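Local coordinates for protein Rho guanine nucleotide exchange factor 12 (PDB 1TXD) that acts as a guanine nucleotide exchange factor for the GTPase RhoA, represented here by its DH and PH domains, at residues F335-S338 / G343-I346; L275-L278 / I283-L286. The protein carries 1 engineered substitution. All coordinates share one frame; numbering follows the deposited sequence.

Contact 1. Residues F335-S338 / G343-I346; sequences FVIS and GAQI
Ser338 and Gln345 hold each other through their backbones, each giving its N-H to the other's carbonyl. Both bonds, Gln345 N to Ser338 O and Ser338 N to Gln345 O, are 3.2 Å long, the first being the straighter, with 156° at the hydrogen against 141°. Both acceptors take a second, weaker contact from a CA-H: Ala344 CA sits 3.3 Å from Ser338 O, and Ile337 CA 3.5 Å from Gln345 O. Val336 O receives a third contact of this kind, from Ile346 CA at 3.5 Å. The Ser338 hydroxyl has its own partner in Thr321 OG1. This is the antiparallel hairpin of strands 333-339 and 344-350 in the PH domain, with Ser338 and Gln345 as a hydrogen-bonded pair and Ile337 and Ile346 as the non-hydrogen-bonded pair next to it. Outside the hairpin, Phe335 and Ile337 bond through their backbones to Arg325 and Leu323 of strand 322-326, while Val336 bonds to Tyr347 further along the second strand. On the face carrying Ile337 and Ile346 the contacts are apolar. Ile337 turns CG2 anti to its own N, which brings this methyl to 4.0 Å from Ala344 CB and also near Ile346 CG1. At the far end, Ile346 CG2 meets Phe335 CD1 at 3.8 Å, the methyl coming obliquely to the ring.

Contact 2. Residues L275-L278 / I283-L286; sequences LYTL and ILVL
Leu286 extends one methyl, CD2, towards two neighbours on the facing strand: Leu275 CD1 at 3.8 Å and Thr277 OG1 at 3.7 Å. Thr277 and Leu286 run side by side in the same direction, whereas the Leu275 side chain slants across that of Leu286. Thr277 OG1 lies beside its own N (chi1 -70°), which leaves CG2 anti to that N, 3.5 Å from Val285 O and 4.0 Å from Leu284 CG; the hydroxyl is buried with no hydrogen-bond partner in the model. The next pair along, Leu278 and Val285, has its side chains on the opposite face, CB to CB 4.3 Å. It is a hydrogen-bonded pair, with Leu278 N to Val285 O at 2.9 Å and nearly straight at 164°. The return bond, Val285 N to Leu278 O, is equally short but bends to 141°. The strands are the two arms of an antiparallel hairpin, 275-280 and 283-290, in the beta sandwich of the PH domain. Further out, strand 257-266 flanks the first arm, bonding to the backbones of Leu275 and Thr277, and strand 316-318 flanks the second. Trp360 of helix 354-374 packs against both Thr277 and Leu284; on the other face, Leu252 touches Leu278 and Leu296 touches Val285.

Each contact joins the two arms of a beta hairpin in the PH domain, four residues separating its segments; contact 2 comes first along the chain, and three further strands intervene before contact 1. Their centres lie about 15 Å apart and the nearest atoms about 5 Å, so the two do not touch, although strand 257-266 pairs with both 275-280 and 344-350 and so connects them. Contact 2 is buried: all its residues but the partly exposed Tyr276 are enclosed by neighbouring strands, loops and the helix 354-374. Contact 1 sits at the surface, with smaller or polar side chains mixed among its apolar ones. The inter-strand backbone bonds are also shorter in contact 2.

Contact 1. Residues F335-S338 / G343-I346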
loop_
_atom_site.group_PDB
_atom_site.type_symbol
_atom_site.label_atom_id
_atom_site.label_comp_id
_atom_site.label_asym_id
_atom_site.label_seq_id
_atom_site.Cartn_x
_atom_site.Cartn_y
_atom_site.Cartn_z
ATOM N N PHE A 335 9.187 -15.617 29.802
ATOM C CA PHE A 335 8.240 -16.630 30.200
ATOM C C PHE A 335 6.899 -16.064 29.806
ATOM O O PHE A 335 6.471 -15.034 30.318
ATOM C CB PHE A 335 8.291 -16.895 31.715
ATOM C CG PHE A 335 9.571 -17.537 32.184
ATOM C CD1 PHE A 335 10.080 -18.659 31.548
ATOM C CD2 PHE A 335 10.259 -17.022 33.276
ATOM C CE1 PHE A 335 11.254 -19.247 31.981
ATOM C CE2 PHE A 335 11.436 -17.608 33.713
ATOM C CZ PHE A 335 11.935 -18.721 33.066
ATOM N N VAL A 336 6.263 -16.703 28.843
ATOM C CA VAL A 336 4.889 -16.398 28.558
ATOM C C VAL A 336 4.148 -17.412 29.380
ATOM O O VAL A 336 4.473 -18.591 29.357
ATOM C CB VAL A 336 4.566 -16.512 27.055
ATOM C CG1 VAL A 336 3.122 -16.146 26.805
ATOM C CG2 VAL A 336 5.490 -15.610 26.251
ATOM N N ILE A 337 3.151 -16.943 30.111
ATOM C CA ILE A 337 2.498 -17.741 31.108
ATOM C C ILE A 337 1.007 -17.669 30.882
ATOM O O ILE A 337 0.401 -16.631 31.137
ATOM C CB ILE A 337 2.854 -17.203 32.525
ATOM C CG1 ILE A 337 4.378 -17.048 32.691
ATOM C CG2 ILE A 337 2.293 -18.116 33.589
ATOM C CD1 ILE A 337 4.814 -16.787 34.135
ATOM N N SER A 338 0.412 -18.768 30.423
ATOM C CA SER A 338 -1.032 -18.814 30.194
ATOM C C SER A 338 -1.787 -19.384 31.393
ATOM O O SER A 338 -1.429 -20.431 31.917
ATOM C CB SER A 338 -1.366 -19.606 28.923
ATOM O OG SER A 338 -2.401 -18.955 28.205
ATOM N N GLY A 343 -4.457 -24.063 36.278
ATOM C CA GLY A 343 -3.244 -23.449 36.779
ATOM C C GLY A 343 -2.524 -22.697 35.672
ATOM O O GLY A 343 -3.108 -21.817 35.027
ATOM N N ALA A 344 -1.265 -23.056 35.430
ATOM C CA ALA A 344 -0.446 -22.351 34.459
ATOM C C ALA A 344 0.419 -23.286 33.615
ATOM O O ALA A 344 0.966 -24.269 34.110
ATOM C CB ALA A 344 0.433 -21.324 35.162
ATOM N N GLN A 345 0.511 -22.972 32.325
ATOM C CA GLN A 345 1.516 -23.551 31.450
ATOM C C GLN A 345 2.538 -22.445 31.227
ATOM O O GLN A 345 2.202 -21.268 31.321
ATOM C CB GLN A 345 0.880 -24.014 30.131
ATOM C CG GLN A 345 -0.438 -24.791 30.309
ATOM C CD GLN A 345 -0.762 -25.710 29.136
ATOM O OE1 GLN A 345 -0.679 -25.293 27.974
ATOM N NE2 GLN A 345 -1.137 -26.955 29.435
ATOM N N ILE A 346 3.785 -22.816 30.969
ATOM C CA ILE A 346 4.844 -21.833 30.750
ATOM C C ILE A 346 5.545 -22.124 29.432
ATOM O O ILE A 346 5.985 -23.244 29.174
ATOM C CB ILE A 346 5.877 -21.829 31.925
ATOM C CG1 ILE A 346 5.234 -21.291 33.208
ATOM C CG2 ILE A 346 7.111 -20.980 31.571
ATOM C CD1 ILE A 346 5.943 -21.713 34.469
#

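Contact 2. Residues L275-L278 / I283-L286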
loop_
_atom_site.group_PDB
_atom_site.type_symbol
_atom_site.label_atom_id
_atom_site.label_comp_id
_atom_site.label_asym_id
_atom_site.label_seq_id
_atom_site.Cartn_x
_atom_site.Cartn_y
_atom_site.Cartn_z
ATOM N N LEU A 275 10.928 -21.397 15.958
ATOM C CA LEU A 275 9.613 -20.881 15.590
ATOM C C LEU A 275 9.702 -19.622 14.747
ATOM O O LEU A 275 10.725 -18.922 14.725
ATOM C CB LEU A 275 8.787 -20.517 16.834
ATOM C CG LEU A 275 8.302 -21.555 17.851
ATOM C CD1 LEU A 275 7.628 -20.827 19.012
ATOM C CD2 LEU A 275 7.344 -22.561 17.240
ATOM N N TYR A 276 8.602 -19.375 14.042
ATOM C CA TYR A 276 8.200 -18.053 13.608
ATOM C C TYR A 276 6.864 -17.780 14.287
ATOM O O TYR A 276 5.939 -18.593 14.212
ATOM C CB TYR A 276 8.041 -18.003 12.082
ATOM C CG TYR A 276 7.966 -16.594 11.541
ATOM C CD1 TYR A 276 9.128 -15.909 11.175
ATOM C CD2 TYR A 276 6.736 -15.936 11.414
ATOM C CE1 TYR A 276 9.071 -14.612 10.694
ATOM C CE2 TYR A 276 6.669 -14.636 10.924
ATOM C CZ TYR A 276 7.839 -13.983 10.573
ATOM O OH TYR A 276 7.784 -12.705 10.087
ATOM N N THR A 277 6.760 -16.625 14.925
ATOM C CA THR A 277 5.699 -16.361 15.886
ATOM C C THR A 277 4.943 -15.130 15.481
ATOM O O THR A 277 5.530 -14.201 14.963
ATOM C CB THR A 277 6.345 -16.134 17.293
ATOM O OG1 THR A 277 6.861 -17.374 17.774
ATOM C CG2 THR A 277 5.315 -15.706 18.333
ATOM N N LEU A 278 3.650 -15.097 15.754
ATOM C CA LEU A 278 2.845 -13.969 15.357
ATOM C C LEU A 278 2.044 -13.462 16.506
ATOM O O LEU A 278 1.191 -14.169 17.026
ATOM C CB LEU A 278 1.873 -14.369 14.249
ATOM C CG LEU A 278 2.360 -15.232 13.078
ATOM C CD1 LEU A 278 1.153 -15.554 12.230
ATOM C CD2 LEU A 278 3.482 -14.597 12.247
ATOM N N ILE A 283 -4.407 -13.002 20.283
ATOM C CA ILE A 283 -3.680 -14.252 20.478
ATOM C C ILE A 283 -2.228 -14.131 20.041
ATOM O O ILE A 283 -1.898 -13.364 19.142
ATOM C CB ILE A 283 -4.349 -15.431 19.712
ATOM C CG1 ILE A 283 -4.544 -15.102 18.220
ATOM C CG2 ILE A 283 -5.675 -15.800 20.361
ATOM C CD1 ILE A 283 -4.944 -16.298 17.362
ATOM N N LEU A 284 -1.362 -14.881 20.705
ATOM C CA LEU A 284 -0.025 -15.128 20.219
ATOM C C LEU A 284 -0.132 -16.470 19.517
ATOM O O LEU A 284 -0.859 -17.350 19.974
ATOM C CB LEU A 284 0.953 -15.182 21.386
ATOM C CG LEU A 284 2.433 -15.001 21.087
ATOM C CD1 LEU A 284 2.758 -13.541 20.894
ATOM C CD2 LEU A 284 3.264 -15.573 22.237
ATOM N N VAL A 285 0.565 -16.618 18.395
ATOM C CA VAL A 285 0.461 -17.820 17.576
ATOM C C VAL A 285 1.844 -18.366 17.337
ATOM O O VAL A 285 2.740 -17.654 16.899
ATOM C CB VAL A 285 -0.212 -17.553 16.205
ATOM C CG1 VAL A 285 -0.273 -18.836 15.382
ATOM C CG2 VAL A 285 -1.622 -16.981 16.389
ATOM N N LEU A 286 2.003 -19.652 17.600
ATOM C CA LEU A 286 3.299 -20.284 17.525
ATOM C C LEU A 286 3.294 -21.200 16.312
ATOM O O LEU A 286 2.487 -22.123 16.236
ATOM C CB LEU A 286 3.581 -21.052 18.822
ATOM C CG LEU A 286 3.490 -20.205 20.103
ATOM C CD1 LEU A 286 3.767 -21.064 21.336
ATOM C CD2 LEU A 286 4.444 -19.024 20.078
#